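PA0821 (Pseudomonas aeruginosa, PDB 7DRG) is probably the immunity protein (antitoxin) that neutralises a VRR-NUC nuclease effector of the type VI secretion system. Local coordinates at residues L297-H309 against L319-V333. Sequence-based numbering, arbitrary orientation.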
loop_
_atom_site.group_PDB
_atom_site.type_symbol
_atom_site.label_atom_id
_atom_site.label_comp_id
_atom_site.label_asym_id
_atom_site.label_seq_id
_atom_site.Cartn_x
_atom_site.Cartn_y
_atom_site.Cartn_z
ATOM N N LEU B 297 7.946 -11.214 23.629
ATOM C CA LEU B 297 7.731 -12.558 23.111
ATOM C C LEU B 297 8.537 -12.890 21.862
ATOM O O LEU B 297 8.459 -14.025 21.389
ATOM C CB LEU B 297 6.241 -12.773 22.814
ATOM C CG LEU B 297 5.300 -12.687 24.015
ATOM C CD1 LEU B 297 3.872 -13.021 23.597
ATOM C CD2 LEU B 297 5.763 -13.617 25.128
ATOM N N LYS B 298 9.310 -11.954 21.309
ATOM C CA LYS B 298 9.945 -12.251 20.029
ATOM C C LYS B 298 10.992 -13.352 20.132
ATOM O O LYS B 298 11.373 -13.926 19.104
ATOM C CB LYS B 298 10.552 -10.987 19.427
ATOM C CG LYS B 298 11.636 -10.333 20.250
ATOM C CD LYS B 298 12.010 -9.010 19.600
ATOM C CE LYS B 298 13.245 -8.395 20.223
ATOM N NZ LYS B 298 13.562 -7.103 19.557
ATOM N N GLY B 299 11.452 -13.671 21.342
ATOM C CA GLY B 299 12.323 -14.817 21.534
ATOM C C GLY B 299 11.673 -16.148 21.219
ATOM O O GLY B 299 12.385 -17.134 20.998
ATOM N N ILE B 300 10.341 -16.205 21.190
ATOM C CA ILE B 300 9.634 -17.427 20.829
ATOM C C ILE B 300 8.835 -17.257 19.534
ATOM O O ILE B 300 7.888 -17.990 19.292
ATOM C CB ILE B 300 8.731 -17.926 21.975
ATOM C CG1 ILE B 300 7.624 -16.914 22.308
ATOM C CG2 ILE B 300 9.569 -18.264 23.198
ATOM C CD1 ILE B 300 6.437 -17.519 23.062
ATOM N N ARG B 301 9.209 -16.300 18.692
ATOM C CA ARG B 301 8.545 -16.107 17.409
ATOM C C ARG B 301 9.203 -16.971 16.339
ATOM O O ARG B 301 10.423 -17.163 16.343
ATOM C CB ARG B 301 8.599 -14.633 17.000
ATOM C CG ARG B 301 7.697 -14.268 15.828
ATOM C CD ARG B 301 7.771 -12.777 15.568
ATOM N NE ARG B 301 9.079 -12.365 15.066
ATOM C CZ ARG B 301 9.668 -11.216 15.380
ATOM N NH1 ARG B 301 9.071 -10.373 16.211
ATOM N NH2 ARG B 301 10.857 -10.916 14.876
ATOM N N TYR B 302 8.391 -17.499 15.422
ATOM C CA TYR B 302 8.941 -18.228 14.287
ATOM C C TYR B 302 9.897 -17.333 13.507
ATOM O O TYR B 302 9.619 -16.154 13.278
ATOM C CB TYR B 302 7.826 -18.716 13.356
ATOM C CG TYR B 302 6.968 -19.842 13.888
ATOM C CD1 TYR B 302 7.462 -21.141 13.985
ATOM C CD2 TYR B 302 5.652 -19.616 14.262
ATOM C CE1 TYR B 302 6.674 -22.177 14.467
ATOM C CE2 TYR B 302 4.858 -20.641 14.739
ATOM C CZ TYR B 302 5.370 -21.918 14.837
ATOM O OH TYR B 302 4.570 -22.935 15.313
ATOM N N GLU B 303 11.042 -17.896 13.112
ATOM C CA GLU B 303 11.963 -17.148 12.263
ATOM C C GLU B 303 11.421 -17.017 10.850
ATOM O O GLU B 303 11.682 -16.016 10.169
ATOM C CB GLU B 303 13.329 -17.830 12.250
ATOM C CG GLU B 303 13.873 -18.126 13.635
ATOM C CD GLU B 303 15.258 -18.740 13.603
ATOM O OE1 GLU B 303 15.416 -19.876 14.100
ATOM O OE2 GLU B 303 16.185 -18.087 13.079
ATOM N N THR B 304 10.672 -18.019 10.398
ATOM C CA THR B 304 9.988 -17.992 9.117
ATOM C C THR B 304 8.774 -18.907 9.217
ATOM O O THR B 304 8.787 -19.891 9.962
ATOM C CB THR B 304 10.912 -18.440 7.979
ATOM O OG1 THR B 304 10.190 -18.427 6.743
ATOM C CG2 THR B 304 11.442 -19.846 8.243
ATOM N N ILE B 305 7.717 -18.562 8.482
ATOM C CA ILE B 305 6.564 -19.441 8.335
ATOM C C ILE B 305 6.299 -19.782 6.878
ATOM O O ILE B 305 5.225 -20.292 6.545
ATOM C CB ILE B 305 5.301 -18.850 8.997
ATOM C CG1 ILE B 305 4.943 -17.492 8.386
ATOM C CG2 ILE B 305 5.482 -18.725 10.511
ATOM C CD1 ILE B 305 3.669 -16.898 8.971
ATOM N N GLY B 306 7.256 -19.527 6.010
ATOM C CA GLY B 306 7.011 -19.663 4.597
ATOM C C GLY B 306 6.184 -18.504 4.078
ATOM O O GLY B 306 5.977 -17.487 4.745
ATOM N N SER B 307 5.693 -18.675 2.859
ATOM C CA SER B 307 4.904 -17.623 2.236
ATOM C C SER B 307 3.524 -17.526 2.879
ATOM O O SER B 307 2.926 -18.533 3.274
ATOM C CB SER B 307 4.787 -17.878 0.737
ATOM O OG SER B 307 6.072 -17.788 0.143
ATOM N N LEU B 308 3.039 -16.293 3.018
ATOM C CA LEU B 308 1.696 -16.044 3.521
ATOM C C LEU B 308 0.646 -16.122 2.426
ATOM O O LEU B 308 -0.519 -16.423 2.713
ATOM C CB LEU B 308 1.636 -14.666 4.185
ATOM C CG LEU B 308 2.333 -14.602 5.545
ATOM C CD1 LEU B 308 2.676 -13.173 5.910
ATOM C CD2 LEU B 308 1.441 -15.239 6.608
ATOM N N HIS B 309 1.043 -15.863 1.181
ATOM C CA HIS B 309 0.151 -15.768 0.037
ATOM C C HIS B 309 0.621 -16.703 -1.071
ATOM O O HIS B 309 1.733 -17.232 -1.037
ATOM C CB HIS B 309 0.103 -14.324 -0.493
ATOM C CG HIS B 309 -0.636 -13.381 0.402
ATOM N ND1 HIS B 309 -0.390 -12.025 0.429
ATOM C CD2 HIS B 309 -1.621 -13.605 1.304
ATOM C CE1 HIS B 309 -1.196 -11.453 1.307
ATOM N NE2 HIS B 309 -1.957 -12.390 1.846
ATOM N N LEU B 319 2.474 -11.437 -0.372
ATOM C CA LEU B 319 3.442 -11.609 0.711
ATOM C C LEU B 319 4.026 -13.012 0.620
ATOM O O LEU B 319 3.526 -13.963 1.225
ATOM C CB LEU B 319 2.795 -11.352 2.064
ATOM C CG LEU B 319 2.450 -9.896 2.356
ATOM C CD1 LEU B 319 1.687 -9.833 3.678
ATOM C CD2 LEU B 319 3.700 -9.044 2.409
ATOM N N VAL B 320 5.108 -13.137 -0.145
ATOM C CA VAL B 320 5.812 -14.393 -0.343
ATOM C C VAL B 320 7.275 -14.200 0.033
ATOM O O VAL B 320 7.803 -13.085 0.027
ATOM C CB VAL B 320 5.697 -14.900 -1.796
ATOM C CG1 VAL B 320 4.237 -15.079 -2.193
ATOM C CG2 VAL B 320 6.403 -13.933 -2.748
ATOM N N GLY B 321 7.928 -15.316 0.350
ATOM C CA GLY B 321 9.361 -15.357 0.582
ATOM C C GLY B 321 9.904 -14.316 1.539
ATOM O O GLY B 321 9.504 -14.264 2.706
ATOM N N TRP B 322 10.819 -13.479 1.044
ATOM C CA TRP B 322 11.469 -12.483 1.891
ATOM C C TRP B 322 10.453 -11.545 2.530
ATOM O O TRP B 322 10.597 -11.163 3.697
ATOM C CB TRP B 322 12.480 -11.691 1.060
ATOM C CG TRP B 322 13.153 -10.557 1.780
ATOM C CD1 TRP B 322 14.335 -10.606 2.462
ATOM C CD2 TRP B 322 12.694 -9.199 1.873
ATOM N NE1 TRP B 322 14.637 -9.368 2.977
ATOM C CE2 TRP B 322 13.649 -8.486 2.626
ATOM C CE3 TRP B 322 11.572 -8.520 1.391
ATOM C CZ2 TRP B 322 13.515 -7.124 2.909
ATOM C CZ3 TRP B 322 11.440 -7.168 1.674
ATOM C CH2 TRP B 322 12.402 -6.488 2.428
ATOM N N ALA B 323 9.414 -11.165 1.781
ATOM C CA ALA B 323 8.451 -10.198 2.298
ATOM C C ALA B 323 7.636 -10.794 3.439
ATOM O O ALA B 323 7.286 -10.088 4.392
ATOM C CB ALA B 323 7.534 -9.705 1.180
ATOM N N ALA B 324 7.320 -12.087 3.356
ATOM C CA ALA B 324 6.627 -12.746 4.463
ATOM C C ALA B 324 7.501 -12.784 5.711
ATOM O O ALA B 324 7.030 -12.490 6.818
ATOM C CB ALA B 324 6.207 -14.160 4.057
ATOM N N ASP B 325 8.784 -13.125 5.548
ATOM C CA ASP B 325 9.706 -13.106 6.677
ATOM C C ASP B 325 9.790 -11.716 7.296
ATOM O O ASP B 325 9.858 -11.579 8.524
ATOM C CB ASP B 325 11.094 -13.576 6.233
ATOM C CG ASP B 325 11.144 -15.063 5.919
ATOM O OD1 ASP B 325 10.139 -15.771 6.147
ATOM O OD2 ASP B 325 12.202 -15.529 5.445
ATOM N N GLN B 326 9.793 -10.672 6.461
ATOM C CA GLN B 326 9.844 -9.313 6.988
ATOM C C GLN B 326 8.561 -8.953 7.725
ATOM O O GLN B 326 8.600 -8.259 8.748
ATOM C CB GLN B 326 10.120 -8.321 5.856
ATOM C CG GLN B 326 11.530 -8.403 5.316
ATOM C CD GLN B 326 12.576 -8.054 6.357
ATOM O OE1 GLN B 326 13.544 -8.790 6.550
ATOM N NE2 GLN B 326 12.387 -6.926 7.038
ATOM N N TRP B 327 7.415 -9.422 7.225
ATOM C CA TRP B 327 6.152 -9.153 7.907
ATOM C C TRP B 327 6.180 -9.648 9.352
ATOM O O TRP B 327 5.642 -8.991 10.252
ATOM C CB TRP B 327 4.988 -9.795 7.145
ATOM C CG TRP B 327 3.677 -9.523 7.830
ATOM C CD1 TRP B 327 2.898 -8.412 7.685
ATOM C CD2 TRP B 327 3.025 -10.347 8.805
ATOM N NE1 TRP B 327 1.794 -8.497 8.490
ATOM C CE2 TRP B 327 1.842 -9.677 9.188
ATOM C CE3 TRP B 327 3.318 -11.587 9.382
ATOM C CZ2 TRP B 327 0.956 -10.204 10.133
ATOM C CZ3 TRP B 327 2.432 -12.112 10.321
ATOM C CH2 TRP B 327 1.267 -11.417 10.683
ATOM N N LEU B 328 6.815 -10.799 9.595
ATOM C CA LEU B 328 6.893 -11.337 10.952
ATOM C C LEU B 328 7.568 -10.367 11.911
ATOM O O LEU B 328 7.266 -10.367 13.115
ATOM C CB LEU B 328 7.656 -12.660 10.947
ATOM C CG LEU B 328 7.008 -13.838 10.222
ATOM C CD1 LEU B 328 7.965 -15.024 10.176
ATOM C CD2 LEU B 328 5.715 -14.222 10.926
ATOM N N LYS B 329 8.484 -9.545 11.400
ATOM C CA LYS B 329 9.299 -8.639 12.201
ATOM C C LYS B 329 8.728 -7.230 12.283
ATOM O O LYS B 329 9.406 -6.337 12.802
ATOM C CB LYS B 329 10.720 -8.550 11.635
ATOM C CG LYS B 329 11.418 -9.860 11.306
ATOM C CD LYS B 329 12.772 -9.548 10.650
ATOM C CE LYS B 329 13.330 -10.714 9.848
ATOM N NZ LYS B 329 13.805 -11.825 10.718
ATOM N N ARG B 330 7.503 -7.008 11.801
ATOM C CA ARG B 330 7.012 -5.646 11.592
ATOM C C ARG B 330 6.898 -4.829 12.874
ATOM O O ARG B 330 6.914 -3.595 12.803
ATOM C CB ARG B 330 5.658 -5.681 10.883
ATOM C CG ARG B 330 4.564 -6.281 11.731
ATOM C CD ARG B 330 3.371 -6.766 10.910
ATOM N NE ARG B 330 2.345 -7.214 11.847
ATOM C CZ ARG B 330 2.406 -8.351 12.536
ATOM N NH1 ARG B 330 3.419 -9.193 12.358
ATOM N NH2 ARG B 330 1.453 -8.642 13.414
ATOM N N LEU B 331 6.791 -5.465 14.033
ATOM C CA LEU B 331 6.637 -4.743 15.287
ATOM C C LEU B 331 7.943 -4.570 16.058
ATOM O O LEU B 331 7.944 -3.919 17.111
ATOM C CB LEU B 331 5.605 -5.463 16.166
ATOM C CG LEU B 331 4.183 -5.593 15.606
ATOM C CD1 LEU B 331 3.354 -6.596 16.421
ATOM C CD2 LEU B 331 3.507 -4.242 15.609
ATOM N N ASP B 332 9.048 -5.135 15.568
ATOM C CA ASP B 332 10.310 -5.107 16.302
ATOM C C ASP B 332 10.836 -3.685 16.465
ATOM O O ASP B 332 10.748 -2.861 15.549
ATOM C CB ASP B 332 11.364 -5.950 15.582
ATOM C CG ASP B 332 11.133 -7.439 15.725
ATOM O OD1 ASP B 332 10.223 -7.841 16.481
ATOM O OD2 ASP B 332 11.876 -8.210 15.081
ATOM N N VAL B 333 11.404 -3.409 17.642
ATOM C CA VAL B 333 12.063 -2.145 17.953
ATOM C C VAL B 333 13.381 -2.454 18.658
ATOM O O VAL B 333 13.636 -3.582 19.078
ATOM C CB VAL B 333 11.186 -1.220 18.827
ATOM C CG1 VAL B 333 9.888 -0.859 18.115
ATOM C CG2 VAL B 333 10.903 -1.870 20.168
HETATM O O HOH W 1 11.266 -5.529 19.654
HETATM O O HOH W 2 13.076 -12.756 13.728
HETATM O O HOH W 3 11.390 -13.228 10.364
HETATM O O HOH W 4 7.560 -16.294 6.743
#
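Arg-301 and Asp-332 meet end-on: NH1 reaches OD1 at 2.8 Å and NH2 reaches OD2 at 2.9 Å, both on the syn side of the carboxylate, whose plane lies 27° from the guanidinium. Arginine suits this place because its two terminal nitrogens can meet both carboxylate oxygens at once. A bend at chi3 (68°) in the Arg-301 side chain turns the guanidinium toward Asp-332, with the Leu-328 carbonyl oxygen over one face, too poorly angled for a hydrogen bond from NE. Midway along helix 321-328, Asp-325 takes the hydroxyl of Thr-304 on OD1 (OG1 to OD1 2.7 Å). A chi1 of 179° swings OG1 away from the backbone N of Thr-304, and there it also accepts from Gly-306 N in an ST turn; a water joins Asp-325 OD1 to Ile-305 N and Gly-306 O. Toward the helix start, Ser-307 OG receives Gly-321 N at 3.1 Å, while Leu-319 O accepts from the successive amides of Leu-308 and His-309. Histidine suits the end of this run because its ring works at both nitrogens: ND1 accepts from Leu-319 N (3.0 Å), and NE2 bonds Glu-198. Between these polar links the contact is apolar, and branched leucine ends pack along the loop. Leu-328 lays CD1 against the backbone of 302-304 and CD2 against Ile-305 CD1 (3.9 Å); Leu-308 CD1 lies over the rim of one face of the Trp-327 indole. At Ala-324 the side chain is a single methyl, consistent with the loop's close passage. Asn-294 of helix 288-297 also hydrogen-bonds Asp-332 OD1, which would help hold the carboxylate. This is loop-against-helix packing within the VRR-NUC immunity family region, with helix 191-204 against His-309 and Leu-319, and strand 233-237 against Leu-297 and Ile-300.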